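Local coordinates for protein GTPase HflX (PDB 2QTF) that hydrolyses GTP, associates with the large (50S) ribosomal subunit and may act in protein synthesis or ribosome biogenesis, at residues I17-G22 / L91-L96; R69-I74 / V83-L88; A103-E108 / M157-S162; S280-L285 / K321-P326. All coordinates share one frame; numbering follows the deposited sequence.

Contact 1. Residues I17-G22 / L91-L96; sequences IALVEG and LEIFAL. With CD (cadmium ion), chain B.
I93 projects from helix 91-96 toward helix 17-22 and meets it at two residues, L19 and G22. Its first torsion (chi1 -65°) places CG1 opposite the carbonyl carbon and chi2 is extended, which sends CD1 forward as the leading atom. CD1 lies 3.3 Å from the backbone oxygen L19 O and 3.8 Å from the methyl L19 CD2, so the same methyl touches both main chain and side chain. Behind it, I93 CG1 approaches the carbonyl carbon G22 C at 4.0 Å. As G22 has no side chain, this part of the interface is backbone against methylene; the CA atoms of G22 and I93 come within 5.8 Å. L96 adds a light touch, with CD1 near G22 O. No hydrogen bond crosses the contact. E92, which does not touch helix 17-22, holds a cadmium ion through both carboxylate oxygens, with two waters as further ligands. The axes of the segments 17-22 and 91-96 come within 9.3 Å, their directions 42° apart. I93 also reaches V234 and L96 reaches S215, both predicted GTP-binding residues. The arrangement is that of neighbouring helices, each following a parallel strand, packed together on an open alpha/beta sheet, here next to the G domain.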
loop_
_atom_site.group_PDB
_atom_site.type_symbol
_atom_site.label_atom_id
_atom_site.label_comp_id
_atom_site.label_asym_id
_atom_site.label_seq_id
_atom_site.Cartn_x
_atom_site.Cartn_y
_atom_site.Cartn_z
ATOM N N ILE A 17 -6.092 9.034 -2.508
ATOM C CA ILE A 17 -4.863 9.804 -2.550
ATOM C C ILE A 17 -3.632 9.060 -1.994
ATOM O O ILE A 17 -2.543 9.014 -2.632
ATOM C CB ILE A 17 -5.017 11.169 -1.810
ATOM C CG1 ILE A 17 -5.901 12.129 -2.650
ATOM C CG2 ILE A 17 -3.610 11.847 -1.650
ATOM C CD1 ILE A 17 -6.451 13.285 -1.766
ATOM N N ALA A 18 -3.824 8.493 -0.840
ATOM C CA ALA A 18 -2.730 7.759 -0.149
ATOM C C ALA A 18 -2.426 6.476 -0.931
ATOM O O ALA A 18 -1.288 6.133 -1.082
ATOM C CB ALA A 18 -3.188 7.454 1.355
ATOM N N LEU A 19 -3.415 5.796 -1.520
ATOM C CA LEU A 19 -3.114 4.674 -2.508
ATOM C C LEU A 19 -2.311 5.119 -3.778
ATOM O O LEU A 19 -1.360 4.444 -4.251
ATOM C CB LEU A 19 -4.395 3.979 -2.897
ATOM C CG LEU A 19 -5.128 3.307 -1.724
ATOM C CD1 LEU A 19 -6.525 2.910 -2.088
ATOM C CD2 LEU A 19 -4.290 2.016 -1.209
ATOM N N VAL A 20 -2.741 6.216 -4.409
ATOM C CA VAL A 20 -2.032 6.682 -5.598
ATOM C C VAL A 20 -0.595 7.056 -5.252
ATOM O O VAL A 20 0.324 6.770 -6.059
ATOM C CB VAL A 20 -2.807 7.899 -6.231
ATOM C CG1 VAL A 20 -1.977 8.620 -7.345
ATOM C CG2 VAL A 20 -4.152 7.391 -6.717
ATOM N N GLU A 21 -0.399 7.715 -4.099
ATOM C CA GLU A 21 0.994 8.054 -3.735
ATOM C C GLU A 21 1.764 6.713 -3.414
ATOM O O GLU A 21 2.938 6.584 -3.740
ATOM C CB GLU A 21 1.035 9.073 -2.575
ATOM C CG GLU A 21 0.306 10.377 -2.975
ATOM C CD GLU A 21 0.269 11.407 -1.825
ATOM O OE1 GLU A 21 0.397 11.026 -0.634
ATOM O OE2 GLU A 21 0.116 12.605 -2.105
ATOM N N GLY A 22 1.077 5.664 -2.943
ATOM C CA GLY A 22 1.819 4.354 -2.693
ATOM C C GLY A 22 2.204 3.637 -4.000
ATOM O O GLY A 22 2.978 2.662 -4.045
ATOM N N LEU A 91 -2.886 -3.229 -8.031
ATOM C CA LEU A 91 -1.866 -4.159 -8.544
ATOM C C LEU A 91 -0.508 -3.417 -8.770
ATOM O O LEU A 91 0.581 -3.977 -8.531
ATOM C CB LEU A 91 -2.313 -4.902 -9.865
ATOM C CG LEU A 91 -3.419 -5.967 -9.550
ATOM C CD1 LEU A 91 -4.052 -6.332 -10.888
ATOM C CD2 LEU A 91 -2.684 -7.142 -8.801
ATOM N N GLU A 92 -0.580 -2.160 -9.248
ATOM C CA GLU A 92 0.676 -1.308 -9.304
ATOM C C GLU A 92 1.380 -1.129 -7.938
ATOM O O GLU A 92 2.601 -1.312 -7.857
ATOM C CB GLU A 92 0.345 0.079 -9.976
ATOM C CG GLU A 92 1.639 0.924 -10.149
ATOM C CD GLU A 92 2.386 0.438 -11.433
ATOM O OE1 GLU A 92 1.717 -0.358 -12.199
ATOM O OE2 GLU A 92 3.554 0.884 -11.728
ATOM N N ILE A 93 0.608 -0.825 -6.867
ATOM C CA ILE A 93 1.137 -0.721 -5.480
ATOM C C ILE A 93 1.840 -2.031 -5.122
ATOM O O ILE A 93 2.975 -2.056 -4.648
ATOM C CB ILE A 93 -0.021 -0.433 -4.475
ATOM C CG1 ILE A 93 -0.607 0.942 -4.794
ATOM C CG2 ILE A 93 0.479 -0.614 -3.008
ATOM C CD1 ILE A 93 -1.877 1.238 -4.014
ATOM N N PHE A 94 1.196 -3.118 -5.451
ATOM C CA PHE A 94 1.774 -4.456 -5.082
ATOM C C PHE A 94 3.081 -4.680 -5.835
ATOM O O PHE A 94 4.081 -5.096 -5.230
ATOM C CB PHE A 94 0.786 -5.614 -5.314
ATOM C CG PHE A 94 -0.593 -5.472 -4.608
ATOM C CD1 PHE A 94 -0.789 -4.641 -3.533
ATOM C CD2 PHE A 94 -1.624 -6.360 -4.997
ATOM C CE1 PHE A 94 -2.057 -4.507 -2.948
ATOM C CE2 PHE A 94 -2.947 -6.283 -4.381
ATOM C CZ PHE A 94 -3.150 -5.359 -3.369
ATOM N N ALA A 95 3.068 -4.395 -7.139
ATOM C CA ALA A 95 4.233 -4.591 -7.999
ATOM C C ALA A 95 5.423 -3.768 -7.442
ATOM O O ALA A 95 6.556 -4.176 -7.540
ATOM C CB ALA A 95 3.862 -4.150 -9.442
ATOM N N LEU A 96 5.166 -2.556 -6.956
ATOM C CA LEU A 96 6.228 -1.674 -6.441
ATOM C C LEU A 96 6.710 -2.150 -5.078
ATOM O O LEU A 96 7.842 -1.830 -4.677
ATOM C CB LEU A 96 5.695 -0.190 -6.392
ATOM C CG LEU A 96 5.381 0.355 -7.803
ATOM C CD1 LEU A 96 4.748 1.875 -7.571
ATOM C CD2 LEU A 96 6.649 0.454 -8.757
HETATM CD CD CD B . 3.578 -0.069 -13.740
HETATM O O HOH W 1 1.624 -0.768 -15.094
HETATM O O HOH W 2 2.585 2.261 -14.364
#

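Contact 2. Residues R69-I74 / V83-L88; sequences RHFINI and VLDKIL
F71 has CG opposite the carbonyl carbon (chi1 -83°), which carries the far end of its ring up to D85, while D85 places its carboxylate between its own backbone N and carbonyl carbon (chi1 75°). The contact joins helix 68-78 to the end of strand 82-84 in a beta-alpha-beta unit (strand 59-62, helix 68-78, strand 82-84), where that strand gives way to helix 86-97. D85 is the N-cap of that helix: OD1 accepts from L88 N at 3.1 Å in an almost straight bond, and L88 N meets OD1 nearly along its C-O axis. Its other oxygen, OD2, takes hydrogen bonds from L66 N and Y114 OH, so both oxygens have partners although the residue is buried. D85 N, by contrast, is buried with no partner in the model. The rest is apolar. V83 offers CG1 to both helix residues, at 3.7 Å from I74 CG2 and 4.0 Å from F71 CD1, and L88 CD1 comes to 3.6 Å from F71 CE1 from the opposite direction. Carboxylate and ring are steeply inclined, their planes 73° apart, and the carboxylate lies at the ring edge, where D85 CG approaches F71 CZ to 3.4 Å.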
loop_
_atom_site.group_PDB
_atom_site.type_symbol
_atom_site.label_atom_id
_atom_site.label_comp_id
_atom_site.label_asym_id
_atom_site.label_seq_id
_atom_site.Cartn_x
_atom_site.Cartn_y
_atom_site.Cartn_z
ATOM N N ARG A 69 -15.435 -2.002 -21.980
ATOM C CA ARG A 69 -15.586 -1.093 -23.133
ATOM C C ARG A 69 -15.003 0.299 -22.733
ATOM O O ARG A 69 -14.466 1.009 -23.578
ATOM C CB ARG A 69 -17.059 -1.006 -23.549
ATOM C CG ARG A 69 -17.876 -0.266 -22.502
ATOM C CD ARG A 69 -19.280 0.239 -23.049
ATOM N NE ARG A 69 -20.135 0.655 -21.929
ATOM C CZ ARG A 69 -20.732 -0.179 -21.080
ATOM N NH1 ARG A 69 -20.583 -1.511 -21.208
ATOM N NH2 ARG A 69 -21.483 0.339 -20.107
ATOM N N HIS A 70 -15.068 0.644 -21.436
ATOM C CA HIS A 70 -14.384 1.850 -20.981
ATOM C C HIS A 70 -12.881 1.792 -21.160
ATOM O O HIS A 70 -12.266 2.737 -21.690
ATOM C CB HIS A 70 -14.647 2.147 -19.537
ATOM C CG HIS A 70 -16.074 2.377 -19.218
ATOM N ND1 HIS A 70 -16.934 3.054 -20.059
ATOM C CD2 HIS A 70 -16.778 2.074 -18.128
ATOM C CE1 HIS A 70 -18.110 3.170 -19.484
ATOM N NE2 HIS A 70 -18.050 2.570 -18.320
ATOM N N PHE A 71 -12.251 0.709 -20.718
ATOM C CA PHE A 71 -10.805 0.598 -21.038
ATOM C C PHE A 71 -10.491 0.742 -22.524
ATOM O O PHE A 71 -9.480 1.361 -22.906
ATOM C CB PHE A 71 -10.210 -0.732 -20.573
ATOM C CG PHE A 71 -9.807 -0.731 -19.114
ATOM C CD1 PHE A 71 -8.651 -0.067 -18.693
ATOM C CD2 PHE A 71 -10.591 -1.412 -18.176
ATOM C CE1 PHE A 71 -8.286 -0.074 -17.323
ATOM C CE2 PHE A 71 -10.236 -1.410 -16.787
ATOM C CZ PHE A 71 -9.123 -0.707 -16.374
ATOM N N ILE A 72 -11.242 0.047 -23.376
ATOM C CA ILE A 72 -10.926 0.091 -24.788
ATOM C C ILE A 72 -10.946 1.515 -25.311
ATOM O O ILE A 72 -9.987 1.930 -26.000
ATOM C CB ILE A 72 -11.899 -0.803 -25.656
ATOM C CG1 ILE A 72 -11.532 -2.301 -25.425
ATOM C CG2 ILE A 72 -11.756 -0.466 -27.246
ATOM C CD1 ILE A 72 -12.766 -3.238 -25.343
ATOM N N ASN A 73 -11.988 2.271 -24.946
ATOM C CA ASN A 73 -12.231 3.599 -25.475
ATOM C C ASN A 73 -11.270 4.618 -24.843
ATOM O O ASN A 73 -10.645 5.356 -25.585
ATOM C CB ASN A 73 -13.655 3.990 -25.178
ATOM C CG ASN A 73 -14.638 3.266 -26.099
ATOM O OD1 ASN A 73 -15.658 2.732 -25.671
ATOM N ND2 ASN A 73 -14.244 3.141 -27.319
ATOM N N ILE A 74 -11.092 4.581 -23.499
ATOM C CA ILE A 74 -10.075 5.458 -22.823
ATOM C C ILE A 74 -8.650 5.230 -23.338
ATOM O O ILE A 74 -7.965 6.209 -23.626
ATOM C CB ILE A 74 -10.133 5.320 -21.311
ATOM C CG1 ILE A 74 -11.581 5.608 -20.854
ATOM C CG2 ILE A 74 -9.027 6.096 -20.637
ATOM C CD1 ILE A 74 -11.755 5.377 -19.308
ATOM N N VAL A 83 -4.070 4.411 -18.301
ATOM C CA VAL A 83 -5.225 4.592 -17.396
ATOM C C VAL A 83 -5.196 3.403 -16.379
ATOM O O VAL A 83 -4.978 2.236 -16.790
ATOM C CB VAL A 83 -6.618 4.715 -18.171
ATOM C CG1 VAL A 83 -6.882 3.497 -19.139
ATOM C CG2 VAL A 83 -7.758 4.669 -17.199
ATOM N N LEU A 84 -5.402 3.702 -15.105
ATOM C CA LEU A 84 -5.471 2.662 -14.066
ATOM C C LEU A 84 -6.868 2.825 -13.524
ATOM O O LEU A 84 -7.222 3.927 -13.140
ATOM C CB LEU A 84 -4.490 2.989 -12.929
ATOM C CG LEU A 84 -2.999 2.971 -13.397
ATOM C CD1 LEU A 84 -2.059 3.428 -12.152
ATOM C CD2 LEU A 84 -2.656 1.565 -13.965
ATOM N N ASP A 85 -7.604 1.716 -13.364
ATOM C CA ASP A 85 -8.787 1.771 -12.516
ATOM C C ASP A 85 -8.377 1.271 -11.100
ATOM O O ASP A 85 -7.171 1.133 -10.775
ATOM C CB ASP A 85 -9.979 0.999 -13.139
ATOM C CG ASP A 85 -9.849 -0.525 -13.043
ATOM O OD1 ASP A 85 -8.710 -1.008 -12.751
ATOM O OD2 ASP A 85 -10.869 -1.214 -13.315
ATOM N N LYS A 86 -9.364 0.974 -10.249
ATOM C CA LYS A 86 -8.997 0.690 -8.855
ATOM C C LYS A 86 -8.214 -0.626 -8.722
ATOM O O LYS A 86 -7.280 -0.700 -7.915
ATOM C CB LYS A 86 -10.261 0.487 -7.989
ATOM C CG LYS A 86 -9.884 0.124 -6.533
ATOM C CD LYS A 86 -11.229 0.089 -5.715
ATOM C CE LYS A 86 -10.969 -0.455 -4.312
ATOM N NZ LYS A 86 -12.226 -1.141 -3.657
ATOM N N ILE A 87 -8.574 -1.593 -9.533
ATOM C CA ILE A 87 -7.862 -2.886 -9.585
ATOM C C ILE A 87 -6.427 -2.710 -10.079
ATOM O O ILE A 87 -5.538 -3.190 -9.453
ATOM C CB ILE A 87 -8.650 -3.972 -10.360
ATOM C CG1 ILE A 87 -9.948 -4.237 -9.556
ATOM C CG2 ILE A 87 -7.802 -5.199 -10.687
ATOM C CD1 ILE A 87 -10.497 -5.488 -9.691
ATOM N N LEU A 88 -6.246 -2.093 -11.222
ATOM C CA LEU A 88 -4.904 -1.916 -11.776
ATOM C C LEU A 88 -4.056 -1.001 -10.862
ATOM O O LEU A 88 -2.840 -1.214 -10.746
ATOM C CB LEU A 88 -5.014 -1.347 -13.207
ATOM C CG LEU A 88 -5.561 -2.314 -14.302
ATOM C CD1 LEU A 88 -5.436 -1.600 -15.693
ATOM C CD2 LEU A 88 -4.842 -3.650 -14.259
#

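Contact 3. Residues A103-E108 / M157-S162; sequences AKMQIE and MKELES
Q106 OE1 is met by both methyls of L160, CD1 at 3.6 Å and CD2 at 3.9 Å; the meeting is van der Waals, and no hydrogen bond crosses between the helices. The Q106 chain is bent at chi2 (-78°), which brings the flat amide back over the leucine end, its carbon CD also 3.6 Å from L160 CD1. With Q106 cut back to an alanine, the L160 methyls would probably lose their amide cover on that side, leaving a gap next to helix 245-253. M105 reaches the other way. Its terminal methyl CE, turned at chi3, lies 3.4 Å from E159 OE1 and 3.5 Å from E159 CB, the two side chains crossing at about a right angle, while M105 CB rests 3.9 Å from L160 CD2. The pattern is knobs-into-holes in both directions: L160 enters the set E102, M105, Q106 and L109, and M105 enters L156, E159, L160 and I163. The segment axes run antiparallel at 147°, 10.3 Å apart, as in a helical hairpin. Further along it, E108 forms a salt bridge with R152. Helix 101-121 is the middle layer: it packs against helix 145-164 here, and through Q106, A103 and I107 it packs against D246, V250 and T251 of helix 245-253.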
loop_
_atom_site.group_PDB
_atom_site.type_symbol
_atom_site.label_atom_id
_atom_site.label_comp_id
_atom_site.label_asym_id
_atom_site.label_seq_id
_atom_site.Cartn_x
_atom_site.Cartn_y
_atom_site.Cartn_z
ATOM N N ALA A 103 5.253 -13.431 -5.424
ATOM C CA ALA A 103 4.345 -12.300 -5.421
ATOM C C ALA A 103 4.360 -11.711 -6.839
ATOM O O ALA A 103 3.301 -11.383 -7.401
ATOM C CB ALA A 103 4.832 -11.248 -4.423
ATOM N N LYS A 104 5.527 -11.606 -7.464
ATOM C CA LYS A 104 5.548 -11.083 -8.820
ATOM C C LYS A 104 4.688 -11.902 -9.811
ATOM O O LYS A 104 4.095 -11.332 -10.755
ATOM C CB LYS A 104 6.985 -11.013 -9.344
ATOM C CG LYS A 104 7.828 -9.951 -8.560
ATOM C CD LYS A 104 7.229 -8.555 -8.676
ATOM C CE LYS A 104 8.333 -7.469 -8.864
ATOM N NZ LYS A 104 7.590 -6.152 -9.182
ATOM N N MET A 105 4.738 -13.236 -9.683
ATOM C CA MET A 105 3.915 -14.113 -10.449
ATOM C C MET A 105 2.427 -13.919 -10.142
ATOM O O MET A 105 1.600 -13.982 -11.076
ATOM C CB MET A 105 4.363 -15.566 -10.130
ATOM C CG MET A 105 5.747 -15.926 -10.863
ATOM S SD MET A 105 6.209 -17.575 -10.146
ATOM C CE MET A 105 5.058 -18.420 -11.174
ATOM N N GLN A 106 2.056 -13.761 -8.851
ATOM C CA GLN A 106 0.600 -13.602 -8.567
ATOM C C GLN A 106 0.120 -12.272 -9.155
ATOM O O GLN A 106 -1.046 -12.133 -9.546
ATOM C CB GLN A 106 0.311 -13.502 -7.072
ATOM C CG GLN A 106 0.469 -14.859 -6.359
ATOM C CD GLN A 106 -0.722 -15.819 -6.563
ATOM O OE1 GLN A 106 -0.712 -16.927 -6.018
ATOM N NE2 GLN A 106 -1.677 -15.451 -7.358
ATOM N N ILE A 107 0.986 -11.248 -9.099
ATOM C CA ILE A 107 0.588 -9.919 -9.646
ATOM C C ILE A 107 0.433 -10.021 -11.170
ATOM O O ILE A 107 -0.514 -9.557 -11.752
ATOM C CB ILE A 107 1.691 -8.816 -9.257
ATOM C CG1 ILE A 107 1.602 -8.586 -7.717
ATOM C CG2 ILE A 107 1.423 -7.442 -10.134
ATOM C CD1 ILE A 107 2.871 -8.048 -7.047
ATOM N N GLU A 108 1.366 -10.671 -11.834
ATOM C CA GLU A 108 1.273 -10.740 -13.263
ATOM C C GLU A 108 0.017 -11.596 -13.668
ATOM O O GLU A 108 -0.683 -11.282 -14.655
ATOM C CB GLU A 108 2.495 -11.469 -13.849
ATOM C CG GLU A 108 2.232 -11.411 -15.432
ATOM C CD GLU A 108 3.278 -11.992 -16.259
ATOM O OE1 GLU A 108 3.139 -11.794 -17.509
ATOM O OE2 GLU A 108 4.215 -12.636 -15.661
ATOM N N MET A 157 -0.215 -20.211 -13.346
ATOM C CA MET A 157 -0.982 -21.021 -12.364
ATOM C C MET A 157 -0.300 -22.342 -12.079
ATOM O O MET A 157 -0.150 -22.718 -10.894
ATOM C CB MET A 157 -2.397 -21.288 -12.798
ATOM C CG MET A 157 -3.198 -20.029 -12.699
ATOM S SD MET A 157 -4.879 -20.078 -13.256
ATOM C CE MET A 157 -5.736 -20.987 -11.904
ATOM N N LYS A 158 0.163 -23.011 -13.138
ATOM C CA LYS A 158 1.021 -24.192 -12.987
ATOM C C LYS A 158 2.218 -23.984 -12.093
ATOM O O LYS A 158 2.367 -24.673 -11.080
ATOM C CB LYS A 158 1.363 -24.829 -14.346
ATOM C CG LYS A 158 0.045 -25.325 -14.982
ATOM C CD LYS A 158 0.180 -26.116 -16.344
ATOM C CE LYS A 158 -1.133 -26.861 -16.684
ATOM N NZ LYS A 158 -1.191 -27.551 -18.081
ATOM N N GLU A 159 3.073 -23.019 -12.428
ATOM C CA GLU A 159 4.199 -22.755 -11.575
ATOM C C GLU A 159 3.833 -22.315 -10.176
ATOM O O GLU A 159 4.551 -22.687 -9.234
ATOM C CB GLU A 159 5.105 -21.742 -12.210
ATOM C CG GLU A 159 5.159 -21.979 -13.713
ATOM C CD GLU A 159 6.147 -21.081 -14.409
ATOM O OE1 GLU A 159 6.285 -19.905 -13.979
ATOM O OE2 GLU A 159 6.774 -21.563 -15.390
ATOM N N LEU A 160 2.742 -21.555 -10.007
ATOM C CA LEU A 160 2.367 -21.168 -8.646
ATOM C C LEU A 160 1.998 -22.411 -7.806
ATOM O O LEU A 160 2.410 -22.528 -6.637
ATOM C CB LEU A 160 1.219 -20.148 -8.599
ATOM C CG LEU A 160 1.721 -18.731 -8.962
ATOM C CD1 LEU A 160 0.474 -17.865 -9.305
ATOM C CD2 LEU A 160 2.531 -18.131 -7.825
ATOM N N GLU A 161 1.227 -23.319 -8.403
ATOM C CA GLU A 161 0.808 -24.493 -7.676
ATOM C C GLU A 161 2.033 -25.328 -7.287
ATOM O O GLU A 161 2.074 -25.905 -6.218
ATOM C CB GLU A 161 -0.208 -25.301 -8.486
ATOM C CG GLU A 161 -1.058 -26.198 -7.592
ATOM C CD GLU A 161 -1.820 -25.417 -6.504
ATOM O OE1 GLU A 161 -1.955 -24.124 -6.588
ATOM O OE2 GLU A 161 -2.285 -26.116 -5.556
ATOM N N SER A 162 3.045 -25.319 -8.136
ATOM C CA SER A 162 4.274 -26.039 -7.886
ATOM C C SER A 162 5.240 -25.344 -6.897
ATOM O O SER A 162 6.106 -25.980 -6.289
ATOM C CB SER A 162 4.929 -26.383 -9.237
ATOM O OG SER A 162 6.322 -26.185 -9.189
#

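Contact 4. Residues S280-L285 / K321-P326; sequences SSFEIL and KELYSP. With CD (cadmium ion), chain D.
The rings of F282 and Y324 lie nearly parallel, with planes 23° apart, but are slid so far that they barely overlap; their centroids are 5.7 Å apart. The closer contact is made by the tyrosine methylene: Y324 CB approaches F282 CD1 to 3.5 Å and F282 CE1 to 3.6 Å. L323 CD1 touches a different part of the phenylalanine ring, 3.8 Å from F282 CD2, and both approaches are oblique. P326 O lies at the edge of the Y324 ring, in its plane. Y324 is the first residue to leave the helical conformation, and with CG opposite its backbone N (chi1 -179°) the CB stays against F282 while the far end of the ring leads off to the loop residue K293, whose O is hydrogen-bonded by OH. The contact belongs to the P-loop GTPase fold of the G domain: helix 271-288 and the end of helix 309-323 follow successive parallel strands, and F282 also packs on L263, I295 and I327 of the sheet beneath. Were F282 replaced by a serine, Y324 CB and L323 CD1 would probably lose the ring they rest on, opening a gap above those strands. On the exposed side of the same helix E283 OE1 binds a cadmium ion at 2.2 Å; one of the ion's two water ligands makes a weak bond to S280 OG.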
loop_
_atom_site.group_PDB
_atom_site.type_symbol
_atom_site.label_atom_id
_atom_site.label_comp_id
_atom_site.label_asym_id
_atom_site.label_seq_id
_atom_site.Cartn_x
_atom_site.Cartn_y
_atom_site.Cartn_z
ATOM N N SER A 280 -7.554 -5.759 13.862
ATOM C CA SER A 280 -7.292 -6.291 12.466
ATOM C C SER A 280 -5.838 -6.359 12.129
ATOM O O SER A 280 -5.443 -7.237 11.395
ATOM C CB SER A 280 -7.890 -5.419 11.291
ATOM O OG SER A 280 -9.205 -5.017 11.674
ATOM N N SER A 281 -5.050 -5.331 12.518
ATOM C CA SER A 281 -3.568 -5.344 12.172
ATOM C C SER A 281 -2.961 -6.633 12.654
ATOM O O SER A 281 -2.226 -7.337 11.912
ATOM C CB SER A 281 -2.840 -4.138 12.805
ATOM O OG SER A 281 -3.366 -2.943 12.274
ATOM N N PHE A 282 -3.224 -6.968 13.923
ATOM C CA PHE A 282 -2.627 -8.217 14.473
ATOM C C PHE A 282 -3.226 -9.499 13.950
ATOM O O PHE A 282 -2.523 -10.507 13.778
ATOM C CB PHE A 282 -2.663 -8.175 16.053
ATOM C CG PHE A 282 -1.626 -7.205 16.660
ATOM C CD1 PHE A 282 -0.256 -7.479 16.505
ATOM C CD2 PHE A 282 -2.021 -6.022 17.252
ATOM C CE1 PHE A 282 0.740 -6.595 16.997
ATOM C CE2 PHE A 282 -1.035 -5.124 17.745
ATOM C CZ PHE A 282 0.344 -5.438 17.652
ATOM N N GLU A 283 -4.541 -9.461 13.677
ATOM C CA GLU A 283 -5.184 -10.622 13.046
ATOM C C GLU A 283 -4.522 -10.927 11.714
ATOM O O GLU A 283 -4.139 -12.038 11.494
ATOM C CB GLU A 283 -6.671 -10.327 12.835
ATOM C CG GLU A 283 -7.445 -11.425 12.071
ATOM C CD GLU A 283 -8.875 -10.916 11.888
ATOM O OE1 GLU A 283 -9.237 -10.298 10.856
ATOM O OE2 GLU A 283 -9.620 -11.065 12.853
ATOM N N ILE A 284 -4.351 -9.921 10.839
ATOM C CA ILE A 284 -3.658 -10.100 9.551
ATOM C C ILE A 284 -2.248 -10.622 9.753
ATOM O O ILE A 284 -1.858 -11.554 9.085
ATOM C CB ILE A 284 -3.638 -8.763 8.746
ATOM C CG1 ILE A 284 -5.057 -8.333 8.378
ATOM C CG2 ILE A 284 -2.824 -8.934 7.492
ATOM C CD1 ILE A 284 -5.124 -6.818 7.990
ATOM N N LEU A 285 -1.467 -10.051 10.694
ATOM C CA LEU A 285 -0.078 -10.487 10.874
ATOM C C LEU A 285 -0.051 -11.949 11.304
ATOM O O LEU A 285 0.741 -12.733 10.765
ATOM C CB LEU A 285 0.661 -9.614 11.895
ATOM C CG LEU A 285 0.871 -8.148 11.391
ATOM C CD1 LEU A 285 1.334 -7.237 12.486
ATOM C CD2 LEU A 285 1.871 -8.141 10.218
ATOM N N LYS A 321 -0.251 -5.735 23.661
ATOM C CA LYS A 321 0.382 -6.858 24.412
ATOM C C LYS A 321 -0.623 -7.955 24.698
ATOM O O LYS A 321 -0.222 -9.135 24.825
ATOM C CB LYS A 321 1.025 -6.406 25.745
ATOM C CG LYS A 321 2.286 -5.552 25.527
ATOM C CD LYS A 321 2.769 -4.748 26.793
ATOM C CE LYS A 321 4.125 -4.109 26.508
ATOM N NZ LYS A 321 4.668 -3.305 27.676
ATOM N N GLU A 322 -1.903 -7.611 24.791
ATOM C CA GLU A 322 -2.892 -8.699 24.819
ATOM C C GLU A 322 -2.952 -9.509 23.516
ATOM O O GLU A 322 -3.230 -10.719 23.544
ATOM C CB GLU A 322 -4.268 -8.171 25.128
ATOM C CG GLU A 322 -4.391 -7.795 26.588
ATOM C CD GLU A 322 -5.777 -7.260 26.909
ATOM O OE1 GLU A 322 -5.965 -6.674 28.016
ATOM O OE2 GLU A 322 -6.669 -7.414 26.036
ATOM N N LEU A 323 -2.732 -8.849 22.371
ATOM C CA LEU A 323 -2.861 -9.508 21.082
ATOM C C LEU A 323 -1.652 -10.195 20.581
ATOM O O LEU A 323 -1.771 -11.091 19.747
ATOM C CB LEU A 323 -3.400 -8.553 19.997
ATOM C CG LEU A 323 -4.731 -7.914 20.356
ATOM C CD1 LEU A 323 -5.017 -6.640 19.556
ATOM C CD2 LEU A 323 -5.860 -8.932 20.141
ATOM N N TYR A 324 -0.459 -9.796 21.032
ATOM C CA TYR A 324 0.753 -10.308 20.409
ATOM C C TYR A 324 1.928 -10.289 21.424
ATOM O O TYR A 324 2.059 -9.352 22.240
ATOM C CB TYR A 324 1.071 -9.448 19.138
ATOM C CG TYR A 324 2.295 -9.869 18.368
ATOM C CD1 TYR A 324 2.200 -10.786 17.284
ATOM C CD2 TYR A 324 3.552 -9.349 18.690
ATOM C CE1 TYR A 324 3.355 -11.189 16.588
ATOM C CE2 TYR A 324 4.681 -9.748 18.025
ATOM C CZ TYR A 324 4.581 -10.659 16.977
ATOM O OH TYR A 324 5.702 -11.036 16.303
ATOM N N SER A 325 2.820 -11.238 21.253
ATOM C CA SER A 325 4.088 -11.232 21.898
ATOM C C SER A 325 5.143 -11.659 20.904
ATOM O O SER A 325 4.931 -12.617 20.197
ATOM C CB SER A 325 4.032 -12.267 23.065
ATOM O OG SER A 325 5.154 -12.097 23.875
ATOM N N PRO A 326 6.358 -11.014 20.905
ATOM C CA PRO A 326 6.820 -9.934 21.768
ATOM C C PRO A 326 6.584 -8.529 21.152
ATOM O O PRO A 326 7.018 -8.236 20.031
ATOM C CB PRO A 326 8.305 -10.210 21.874
ATOM C CG PRO A 326 8.695 -10.765 20.566
ATOM C CD PRO A 326 7.428 -11.498 20.038
HETATM CD CD CD D . -11.089 -9.240 10.475
HETATM O O HOH W 3 -9.961 -7.238 9.638
HETATM O O HOH W 4 -13.242 -7.789 9.975
#

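In the fold
Contacts 1 and 2 share helix 86-97 and belong to the N-terminal alpha/beta part of the chain, with its parallel sheet, contact 2 nested in the chain loop closed by contact 1. Contact 2 is the most buried of the four and the one with a helix cap inside it; contacts 1, 3 and 4 are only partly buried. Contact 3, in the middle region, joins contact 1 directly: I107 packs on F94 and A95, and K104 NZ reaches A95 O. Contact 4 stands apart in the G domain, its centre about 37 Å from that of contact 2, across the middle of the chain. Aromatic rings carry contacts 2 and 4, aliphatic and backbone atoms contact 1, and a leucine, a methionine and parts of polar side chains contact 3.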